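Local coordinates for putative cell adhesion protein (Bacteroides eggerthii, PDB 4GPV) that probably serves as a structural subunit of a pilus, the adhesive surface fibre of a bacterium from the human gut, at residues A157-K165 with N240-T251; G296-N306 with S327-W338. All blocks are in the same frame, centred on the assembly; numbering follows the deposited sequence. Where two conformers were deposited one is given.

Contact 1 (A157-K165 with N240-T251)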
loop_
_atom_site.group_PDB
_atom_site.type_symbol
_atom_site.label_atom_id
_atom_site.label_comp_id
_atom_site.label_asym_id
_atom_site.label_seq_id
_atom_site.Cartn_x
_atom_site.Cartn_y
_atom_site.Cartn_z
ATOM N N ALA A 157 1.364 1.093 -3.982
ATOM C CA ALA A 157 0.764 0.967 -2.649
ATOM C C ALA A 157 0.282 2.313 -2.071
ATOM O O ALA A 157 0.524 3.390 -2.622
ATOM C CB ALA A 157 1.787 0.347 -1.703
ATOM N N ALA A 158 -0.370 2.211 -0.903
ATOM C CA ALA A 158 -0.730 3.290 -0.000
ATOM C C ALA A 158 0.064 3.070 1.284
ATOM O O ALA A 158 0.496 1.937 1.567
ATOM C CB ALA A 158 -2.245 3.263 0.282
ATOM N N LYS A 159 0.213 4.102 2.087
ATOM C CA LYS A 159 0.910 4.008 3.353
ATOM C C LYS A 159 -0.045 4.436 4.465
ATOM O O LYS A 159 -0.768 5.433 4.301
ATOM C CB LYS A 159 2.143 4.933 3.308
ATOM C CG LYS A 159 3.009 4.889 4.553
ATOM C CD LYS A 159 4.305 5.681 4.302
ATOM C CE LYS A 159 4.363 7.022 4.945
ATOM N NZ LYS A 159 5.653 7.710 4.641
ATOM N N ILE A 160 -0.043 3.693 5.579
ATOM C CA ILE A 160 -0.898 4.035 6.736
ATOM C C ILE A 160 0.012 4.211 7.943
ATOM O O ILE A 160 0.706 3.267 8.289
ATOM C CB ILE A 160 -1.980 2.943 6.983
ATOM C CG1 ILE A 160 -2.914 2.799 5.753
ATOM C CG2 ILE A 160 -2.809 3.271 8.270
ATOM C CD1 ILE A 160 -3.785 1.531 5.804
ATOM N N GLN A 161 -0.023 5.386 8.607
ATOM C CA GLN A 161 0.784 5.645 9.803
ATOM C C GLN A 161 -0.131 5.745 11.003
ATOM O O GLN A 161 -1.210 6.323 10.884
ATOM C CB GLN A 161 1.561 6.975 9.671
ATOM C CG GLN A 161 2.779 6.854 8.771
ATOM C CD GLN A 161 3.407 8.200 8.513
ATOM O OE1 GLN A 161 2.904 9.012 7.732
ATOM N NE2 GLN A 161 4.510 8.460 9.179
ATOM N N LEU A 162 0.329 5.269 12.176
ATOM C CA LEU A 162 -0.459 5.338 13.397
ATOM C C LEU A 162 0.234 6.189 14.448
ATOM O O LEU A 162 1.411 5.966 14.753
ATOM C CB LEU A 162 -0.711 3.907 13.939
ATOM C CG LEU A 162 -1.377 3.800 15.299
ATOM C CD1 LEU A 162 -2.798 4.393 15.266
ATOM C CD2 LEU A 162 -1.390 2.351 15.797
ATOM N N ILE A 163 -0.514 7.167 14.995
ATOM C CA ILE A 163 -0.119 8.019 16.132
ATOM C C ILE A 163 -1.062 7.674 17.294
ATOM O O ILE A 163 -2.277 7.842 17.146
ATOM C CB ILE A 163 -0.158 9.534 15.767
ATOM C CG1 ILE A 163 0.859 9.871 14.663
ATOM C CG2 ILE A 163 0.066 10.429 16.997
ATOM C CD1 ILE A 163 0.656 11.234 14.062
ATOM N N VAL A 164 -0.520 7.229 18.445
ATOM C CA VAL A 164 -1.324 6.875 19.593
ATOM C C VAL A 164 -1.122 7.916 20.687
ATOM O O VAL A 164 0.017 8.233 21.019
ATOM C CB VAL A 164 -0.981 5.458 20.098
ATOM C CG1 VAL A 164 -1.812 5.097 21.340
ATOM C CG2 VAL A 164 -1.187 4.429 18.985
ATOM N N LYS A 165 -2.214 8.499 21.167
ATOM C CA LYS A 165 -2.203 9.422 22.320
ATOM C C LYS A 165 -2.955 8.703 23.405
ATOM O O LYS A 165 -4.182 8.593 23.332
ATOM C CB LYS A 165 -2.811 10.785 21.962
ATOM C CG LYS A 165 -1.948 11.509 20.950
ATOM C CD LYS A 165 -2.574 12.768 20.431
ATOM C CE LYS A 165 -1.703 13.345 19.352
ATOM N NZ LYS A 165 -2.068 14.752 19.031
ATOM N N ASN A 240 1.974 11.104 24.558
ATOM C CA ASN A 240 2.557 11.425 23.269
ATOM C C ASN A 240 2.200 12.852 22.819
ATOM O O ASN A 240 1.601 13.046 21.744
ATOM C CB ASN A 240 2.111 10.379 22.226
ATOM C CG ASN A 240 2.813 10.452 20.908
ATOM O OD1 ASN A 240 3.842 11.156 20.755
ATOM N ND2 ASN A 240 2.264 9.729 19.909
ATOM N N ALA A 241 2.552 13.846 23.662
ATOM C CA ALA A 241 2.294 15.266 23.395
ATOM C C ALA A 241 2.907 15.722 22.057
ATOM O O ALA A 241 2.364 16.626 21.429
ATOM C CB ALA A 241 2.830 16.123 24.521
ATOM N N GLY A 242 4.005 15.083 21.643
ATOM C CA GLY A 242 4.704 15.375 20.398
ATOM C C GLY A 242 4.124 14.742 19.141
ATOM O O GLY A 242 4.620 15.025 18.065
ATOM N N SER A 243 3.086 13.871 19.260
ATOM C CA SER A 243 2.413 13.188 18.132
ATOM C C SER A 243 3.403 12.357 17.310
ATOM O O SER A 243 3.318 12.329 16.079
ATOM C CB SER A 243 1.686 14.187 17.223
ATOM O OG SER A 243 0.718 14.931 17.948
ATOM N N THR A 244 4.315 11.650 17.988
ATOM C CA THR A 244 5.250 10.774 17.273
ATOM C C THR A 244 4.485 9.548 16.701
ATOM O O THR A 244 3.523 9.051 17.315
ATOM C CB THR A 244 6.424 10.350 18.159
ATOM O OG1 THR A 244 5.975 9.406 19.120
ATOM C CG2 THR A 244 7.104 11.526 18.845
ATOM N N VAL A 245 4.964 9.037 15.562
ATOM C CA VAL A 245 4.354 7.902 14.873
ATOM C C VAL A 245 4.852 6.598 15.517
ATOM O O VAL A 245 6.065 6.415 15.701
ATOM C CB VAL A 245 4.679 7.980 13.349
ATOM C CG1 VAL A 245 4.307 6.688 12.614
ATOM C CG2 VAL A 245 4.013 9.192 12.695
ATOM N N PHE A 246 3.927 5.683 15.823
ATOM C CA PHE A 246 4.294 4.392 16.408
ATOM C C PHE A 246 4.797 3.417 15.333
ATOM O O PHE A 246 5.784 2.705 15.543
ATOM C CB PHE A 246 3.095 3.761 17.146
ATOM C CG PHE A 246 3.392 2.347 17.607
ATOM C CD1 PHE A 246 4.314 2.107 18.635
ATOM C CD2 PHE A 246 2.789 1.254 16.995
ATOM C CE1 PHE A 246 4.607 0.798 19.048
ATOM C CE2 PHE A 246 3.118 -0.058 17.387
ATOM C CZ PHE A 246 4.021 -0.272 18.412
ATOM N N ASN A 247 4.054 3.315 14.222
ATOM C CA ASN A 247 4.444 2.413 13.126
ATOM C C ASN A 247 3.739 2.843 11.846
ATOM O O ASN A 247 2.898 3.752 11.855
ATOM C CB ASN A 247 4.106 0.941 13.479
ATOM C CG ASN A 247 2.619 0.574 13.401
ATOM O OD1 ASN A 247 1.725 1.396 13.609
ATOM N ND2 ASN A 247 2.323 -0.662 13.044
ATOM N N HIS A 248 4.020 2.124 10.764
ATOM C CA HIS A 248 3.321 2.330 9.516
ATOM C C HIS A 248 3.201 0.979 8.814
ATOM O O HIS A 248 3.990 0.070 9.092
ATOM C CB HIS A 248 4.048 3.365 8.638
ATOM C CG HIS A 248 5.378 2.921 8.139
ATOM N ND1 HIS A 248 6.515 3.110 8.882
ATOM C CD2 HIS A 248 5.701 2.285 6.985
ATOM C CE1 HIS A 248 7.501 2.585 8.173
ATOM N NE2 HIS A 248 7.055 2.074 7.021
ATOM N N PHE A 249 2.209 0.866 7.932
ATOM C CA PHE A 249 2.016 -0.309 7.082
ATOM C C PHE A 249 1.881 0.137 5.653
ATOM O O PHE A 249 1.362 1.226 5.393
ATOM C CB PHE A 249 0.737 -1.084 7.481
ATOM C CG PHE A 249 0.752 -1.749 8.833
ATOM C CD1 PHE A 249 1.587 -2.838 9.086
ATOM C CD2 PHE A 249 -0.138 -1.356 9.824
ATOM C CE1 PHE A 249 1.576 -3.469 10.333
ATOM C CE2 PHE A 249 -0.177 -2.011 11.053
ATOM C CZ PHE A 249 0.679 -3.058 11.306
ATOM N N TYR A 250 2.335 -0.694 4.722
ATOM C CA TYR A 250 2.070 -0.492 3.297
ATOM C C TYR A 250 0.944 -1.416 2.938
ATOM O O TYR A 250 0.930 -2.570 3.395
ATOM C CB TYR A 250 3.304 -0.823 2.420
ATOM C CG TYR A 250 4.500 -0.001 2.797
ATOM C CD1 TYR A 250 4.513 1.383 2.608
ATOM C CD2 TYR A 250 5.618 -0.595 3.367
ATOM C CE1 TYR A 250 5.612 2.152 2.997
ATOM C CE2 TYR A 250 6.738 0.155 3.718
ATOM C CZ TYR A 250 6.725 1.526 3.545
ATOM O OH TYR A 250 7.824 2.240 3.939
ATOM N N THR A 251 0.014 -0.957 2.103
ATOM C CA THR A 251 -1.090 -1.847 1.722
ATOM C C THR A 251 -1.546 -1.480 0.327
ATOM O O THR A 251 -1.110 -0.468 -0.204
ATOM C CB THR A 251 -2.245 -1.740 2.762
ATOM O OG1 THR A 251 -3.200 -2.789 2.502
ATOM C CG2 THR A 251 -2.960 -0.382 2.731
HETATM O O HOH W 1 -0.003 2.085 11.100
HETATM O O HOH W 2 2.320 6.842 18.507
HETATM O O HOH W 3 0.051 15.772 20.588
#

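Contact 2 (G296-N306 with S327-W338)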
loop_
_atom_site.group_PDB
_atom_site.type_symbol
_atom_site.label_atom_id
_atom_site.label_comp_id
_atom_site.label_asym_id
_atom_site.label_seq_id
_atom_site.Cartn_x
_atom_site.Cartn_y
_atom_site.Cartn_z
ATOM N N GLY A 296 -1.123 5.417 -3.781
ATOM C CA GLY A 296 -0.482 6.727 -3.880
ATOM C C GLY A 296 -0.967 7.743 -2.867
ATOM O O GLY A 296 -0.783 8.948 -3.069
ATOM N N LYS A 297 -1.606 7.278 -1.791
ATOM C CA LYS A 297 -2.026 8.177 -0.698
ATOM C C LYS A 297 -1.360 7.720 0.578
ATOM O O LYS A 297 -1.088 6.524 0.764
ATOM C CB LYS A 297 -3.562 8.183 -0.539
ATOM C CG LYS A 297 -4.282 8.766 -1.762
ATOM C CD LYS A 297 -4.932 10.103 -1.481
ATOM C CE LYS A 297 -5.579 10.647 -2.739
ATOM N NZ LYS A 297 -6.965 11.130 -2.503
ATOM N N SER A 298 -1.128 8.671 1.476
ATOM C CA SER A 298 -0.472 8.449 2.745
ATOM C C SER A 298 -1.458 8.873 3.840
ATOM O O SER A 298 -1.830 10.034 3.897
ATOM C CB SER A 298 0.825 9.265 2.786
ATOM O OG SER A 298 1.434 9.227 4.071
ATOM N N TYR A 299 -1.926 7.914 4.659
ATOM C CA TYR A 299 -2.940 8.185 5.682
ATOM C C TYR A 299 -2.298 8.280 7.033
ATOM O O TYR A 299 -1.514 7.406 7.413
ATOM C CB TYR A 299 -4.010 7.052 5.716
ATOM C CG TYR A 299 -4.707 6.898 4.379
ATOM C CD1 TYR A 299 -4.156 6.109 3.373
ATOM C CD2 TYR A 299 -5.857 7.626 4.081
ATOM C CE1 TYR A 299 -4.755 6.012 2.119
ATOM C CE2 TYR A 299 -6.471 7.527 2.827
ATOM C CZ TYR A 299 -5.907 6.721 1.848
ATOM O OH TYR A 299 -6.424 6.645 0.581
ATOM N N THR A 300 -2.676 9.293 7.769
ATOM C CA THR A 300 -2.201 9.466 9.142
ATOM C C THR A 300 -3.410 9.261 10.058
ATOM O O THR A 300 -4.433 9.955 9.927
ATOM C CB THR A 300 -1.512 10.803 9.350
ATOM O OG1 THR A 300 -0.351 10.881 8.514
ATOM C CG2 THR A 300 -1.113 11.010 10.814
ATOM N N VAL A 301 -3.320 8.249 10.929
ATOM C CA VAL A 301 -4.402 7.937 11.845
ATOM C C VAL A 301 -3.953 8.294 13.238
ATOM O O VAL A 301 -2.977 7.701 13.689
ATOM C CB VAL A 301 -4.784 6.444 11.778
ATOM C CG1 VAL A 301 -5.894 6.104 12.787
ATOM C CG2 VAL A 301 -5.164 6.013 10.356
ATOM N N THR A 302 -4.639 9.257 13.900
ATOM C CA THR A 302 -4.343 9.604 15.308
ATOM C C THR A 302 -5.453 9.033 16.159
ATOM O O THR A 302 -6.620 9.341 15.943
ATOM C CB THR A 302 -4.180 11.115 15.499
ATOM O OG1 THR A 302 -3.331 11.628 14.479
ATOM C CG2 THR A 302 -3.644 11.485 16.892
ATOM N N VAL A 303 -5.094 8.179 17.121
ATOM C CA VAL A 303 -6.052 7.523 18.011
ATOM C C VAL A 303 -5.782 8.056 19.413
ATOM O O VAL A 303 -4.653 7.909 19.898
ATOM C CB VAL A 303 -5.863 5.981 17.942
ATOM C CG1 VAL A 303 -6.851 5.262 18.877
ATOM C CG2 VAL A 303 -6.006 5.470 16.506
ATOM N N THR A 304 -6.776 8.730 20.025
ATOM C CA THR A 304 -6.675 9.244 21.387
ATOM C C THR A 304 -7.544 8.330 22.214
ATOM O O THR A 304 -8.752 8.251 21.972
ATOM C CB THR A 304 -7.073 10.732 21.476
ATOM O OG1 THR A 304 -6.224 11.469 20.602
ATOM C CG2 THR A 304 -6.946 11.303 22.898
ATOM N N LEU A 305 -6.936 7.680 23.211
ATOM C CA LEU A 305 -7.637 6.768 24.115
ATOM C C LEU A 305 -7.806 7.377 25.489
ATOM O O LEU A 305 -6.878 8.009 25.964
ATOM C CB LEU A 305 -6.795 5.498 24.248
ATOM C CG LEU A 305 -6.478 4.767 22.953
ATOM C CD1 LEU A 305 -5.645 3.556 23.236
ATOM C CD2 LEU A 305 -7.768 4.383 22.208
ATOM N N ASN A 306 -8.948 7.183 26.138
ATOM C CA ASN A 306 -9.082 7.683 27.504
ATOM C C ASN A 306 -9.976 6.743 28.309
ATOM O O ASN A 306 -10.505 5.770 27.755
ATOM C CB ASN A 306 -9.552 9.155 27.559
ATOM C CG ASN A 306 -11.041 9.374 27.472
ATOM O OD1 ASN A 306 -11.726 8.744 26.683
ATOM N ND2 ASN A 306 -11.567 10.321 28.244
ATOM N N SER A 327 -16.946 7.589 23.699
ATOM C CA SER A 327 -16.166 8.737 24.172
ATOM C C SER A 327 -14.710 8.338 24.465
ATOM O O SER A 327 -13.815 9.186 24.407
ATOM C CB SER A 327 -16.810 9.308 25.436
ATOM O OG SER A 327 -16.982 8.297 26.418
ATOM N N SER A 328 -14.491 7.049 24.768
ATOM C CA SER A 328 -13.204 6.447 25.126
ATOM C C SER A 328 -12.205 6.356 23.951
ATOM O O SER A 328 -11.005 6.147 24.185
ATOM C CB SER A 328 -13.433 5.055 25.686
ATOM O OG SER A 328 -14.090 4.246 24.725
ATOM N N ILE A 329 -12.711 6.417 22.703
ATOM C CA ILE A 329 -11.872 6.363 21.498
ATOM C C ILE A 329 -12.186 7.577 20.635
ATOM O O ILE A 329 -13.340 7.770 20.260
ATOM C CB ILE A 329 -12.052 5.031 20.689
ATOM C CG1 ILE A 329 -11.913 3.785 21.582
ATOM C CG2 ILE A 329 -11.072 4.975 19.506
ATOM C CD1 ILE A 329 -12.410 2.436 20.957
ATOM N N GLU A 330 -11.175 8.398 20.341
ATOM C CA GLU A 330 -11.279 9.559 19.450
ATOM C C GLU A 330 -10.304 9.308 18.316
ATOM O O GLU A 330 -9.123 9.062 18.586
ATOM C CB GLU A 330 -10.956 10.878 20.174
ATOM C CG GLU A 330 -11.052 12.104 19.273
ATOM C CD GLU A 330 -10.049 13.212 19.544
ATOM O OE1 GLU A 330 -9.949 13.667 20.708
ATOM O OE2 GLU A 330 -9.397 13.659 18.572
ATOM N N VAL A 331 -10.786 9.339 17.060
ATOM C CA VAL A 331 -9.920 9.047 15.908
ATOM C C VAL A 331 -10.015 10.136 14.861
ATOM O O VAL A 331 -11.123 10.580 14.523
ATOM C CB VAL A 331 -10.227 7.663 15.231
ATOM C CG1 VAL A 331 -9.230 7.369 14.094
ATOM C CG2 VAL A 331 -10.211 6.507 16.233
ATOM N N THR A 332 -8.853 10.579 14.349
ATOM C CA THR A 332 -8.789 11.507 13.221
ATOM C C THR A 332 -8.032 10.802 12.127
ATOM O O THR A 332 -7.034 10.123 12.404
ATOM C CB THR A 332 -8.188 12.888 13.524
ATOM O OG1 THR A 332 -6.772 12.780 13.675
ATOM C CG2 THR A 332 -8.873 13.613 14.697
ATOM N N VAL A 333 -8.528 10.905 10.893
ATOM C CA VAL A 333 -7.849 10.288 9.738
ATOM C C VAL A 333 -7.650 11.373 8.719
ATOM O O VAL A 333 -8.627 12.029 8.319
ATOM C CB VAL A 333 -8.557 9.062 9.108
ATOM C CG1 VAL A 333 -7.733 8.470 7.944
ATOM C CG2 VAL A 333 -8.853 7.997 10.146
ATOM N N THR A 334 -6.403 11.592 8.328
ATOM C CA THR A 334 -6.123 12.553 7.271
ATOM C C THR A 334 -5.418 11.815 6.145
ATOM O O THR A 334 -4.712 10.820 6.390
ATOM C CB THR A 334 -5.360 13.788 7.738
ATOM O OG1 THR A 334 -4.086 13.399 8.229
ATOM C CG2 THR A 334 -6.149 14.638 8.750
ATOM N N ALA A 335 -5.642 12.274 4.917
ATOM C CA ALA A 335 -5.042 11.660 3.747
ATOM C C ALA A 335 -4.208 12.696 3.037
ATOM O O ALA A 335 -4.666 13.817 2.862
ATOM C CB ALA A 335 -6.111 11.131 2.814
ATOM N N ALA A 336 -2.997 12.331 2.632
ATOM C CA ALA A 336 -2.142 13.220 1.868
ATOM C C ALA A 336 -1.697 12.501 0.606
ATOM O O ALA A 336 -1.741 11.254 0.545
ATOM C CB ALA A 336 -0.928 13.639 2.696
ATOM N N GLN A 337 -1.341 13.264 -0.420
ATOM C CA GLN A 337 -0.787 12.642 -1.611
ATOM C C GLN A 337 0.557 12.041 -1.225
ATOM O O GLN A 337 1.359 12.731 -0.578
ATOM C CB GLN A 337 -0.609 13.684 -2.737
ATOM C CG GLN A 337 -1.927 14.256 -3.268
ATOM C CD GLN A 337 -2.875 13.272 -3.941
ATOM O OE1 GLN A 337 -4.091 13.453 -3.909
ATOM N NE2 GLN A 337 -2.367 12.238 -4.601
ATOM N N TRP A 338 0.793 10.768 -1.564
ATOM C CA TRP A 338 2.076 10.120 -1.291
ATOM C C TRP A 338 2.898 10.262 -2.568
ATOM O O TRP A 338 2.595 9.637 -3.571
ATOM C CB TRP A 338 1.856 8.654 -0.871
ATOM C CG TRP A 338 3.076 7.969 -0.321
ATOM C CD1 TRP A 338 4.122 8.549 0.346
ATOM C CD2 TRP A 338 3.272 6.554 -0.222
ATOM N NE1 TRP A 338 5.027 7.587 0.727
ATOM C CE2 TRP A 338 4.520 6.349 0.418
ATOM C CE3 TRP A 338 2.564 5.435 -0.706
ATOM C CZ2 TRP A 338 5.058 5.069 0.627
ATOM C CZ3 TRP A 338 3.111 4.162 -0.514
ATOM C CH2 TRP A 338 4.323 3.991 0.176
HETATM O O HOH W 4 -4.629 11.981 12.080
HETATM O O HOH W 5 -7.343 11.621 18.039
#

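Contact 1 (A157-K165 with N240-T251)
Ala158 and Ile160 are hydrogen-bonded antiparallel partners of Thr251 and Phe249, on strands whose axes run 159° apart and approach to 4.6 Å. Two backbone bonds join each pair, Ile160 N reaching Phe249 O at 2.8 Å. The ladder goes on as Leu162 N donates to Asn247 O and Phe246 N to Leu162 O. On the face carrying Ile160, Leu162 and Phe249, apolar chains suit a buried place: CD1 of Ile160 meets CG2 of Thr251 at 3.7 Å, and Leu263 of strand 262-271 packs on all three from the second sheet. This is the interior of a beta sandwich, consistent with the transthyretin-like C-terminal domain of FimA-type subunits. On the other face Gln161 crosses Val245 at about a right angle, NE2 lying 3.6 Å from CG2, while Lys159 lies alongside Tyr250 and sends its ammonium to Asp41 and Glu43. Past the regular pairing, Asn240 has left-handed backbone angles, which asparagine tolerates well. With CG anti to the backbone N (chi1 -170°), its ND2 donates across to Val164 O at 2.9 Å, from above that carbonyl's plane, and to Thr244 O at 3.0 Å, on a lone pair; OD1 accepts from Thr244 N and OG1. A leucine here would probably leave Val164 O without this donor and the N of Thr244, just past the turn, without its acceptor. Water 2 links Val164 N to Thr244 O.

Contact 2 (G296-N306 with S327-W338)
Tyr299 and Ala335 face each other as a non-hydrogen-bonded antiparallel pair, and the tyrosine can be followed outward from there. Its CB lies 3.9 Å from Thr334 O; CG, anti to the carbonyl carbon (chi1 -59°), turns the ring alongside the neighbouring strand, so that CD2 and then CE2 pass the CB of Ala335, CE2 at 3.6 Å. The small methyl of Ala335 leaves room for the ring beside it. At the tip, OH accepts a hydrogen bond from the backbone N of Glu294, which gives the buried ring's polar end a partner. Along the same face Val301, Val303 and Leu305 pair with Val333, Val331 and Ile329, and Val301 also reaches diagonally to Val331, CG1 to CG1 at 3.8 Å; beta-branched valines fit extended backbone here while filling the side toward Ile282 and Leu263. The other face carries threonines, which keep the beta-branched shape but offer hydroxyls to water: water 4 donates to Thr300 O and is hydrogen-bonded to Thr302 OG1 at 2.8 Å. At one end Gly296 O accepts from Trp338 N at 2.8 Å, the donor standing 45° above the carbonyl plane; the positive phi of Gly296 is one that glycine adopts easily. Trp338 CB packs on Ser298 CB at 3.8 Å, its ring stacks on Phe155, and NE1 reaches Glu43. Alternate pairs from Ser298 with Ala336 to Thr304 with Glu330 are each closed by two backbone hydrogen bonds. Two long antiparallel strands, apolar on one face and threonine-rich on the other, are typical of a beta-sandwich sheet with one face packed on the second sheet, here in a fimbrial subunit domain of the transthyretin clan.

How the contacts relate
The two contacts lie side by side in one mixed sheet, their centres about 8 Å apart, and give four strands in the order 247-251, 146-169, 297-306 and 329-343. The middle pair, 146-169 and 297-306, runs parallel, whereas each contact pairs antiparallel strands. They join directly: Lys159 O is 2.8 Å from Tyr299 N and Gln161 N is 2.8 Å from Tyr299 O, both probable hydrogen bonds, while CZ3 of Trp338 packs 3.4 Å from Ala157 O. Along the chain contact 1 closes before contact 2 opens. All four segments belong to the FimA-like C-terminal family region, and chain parts far apart in sequence thus build one continuous sheet of the probable pilus subunit.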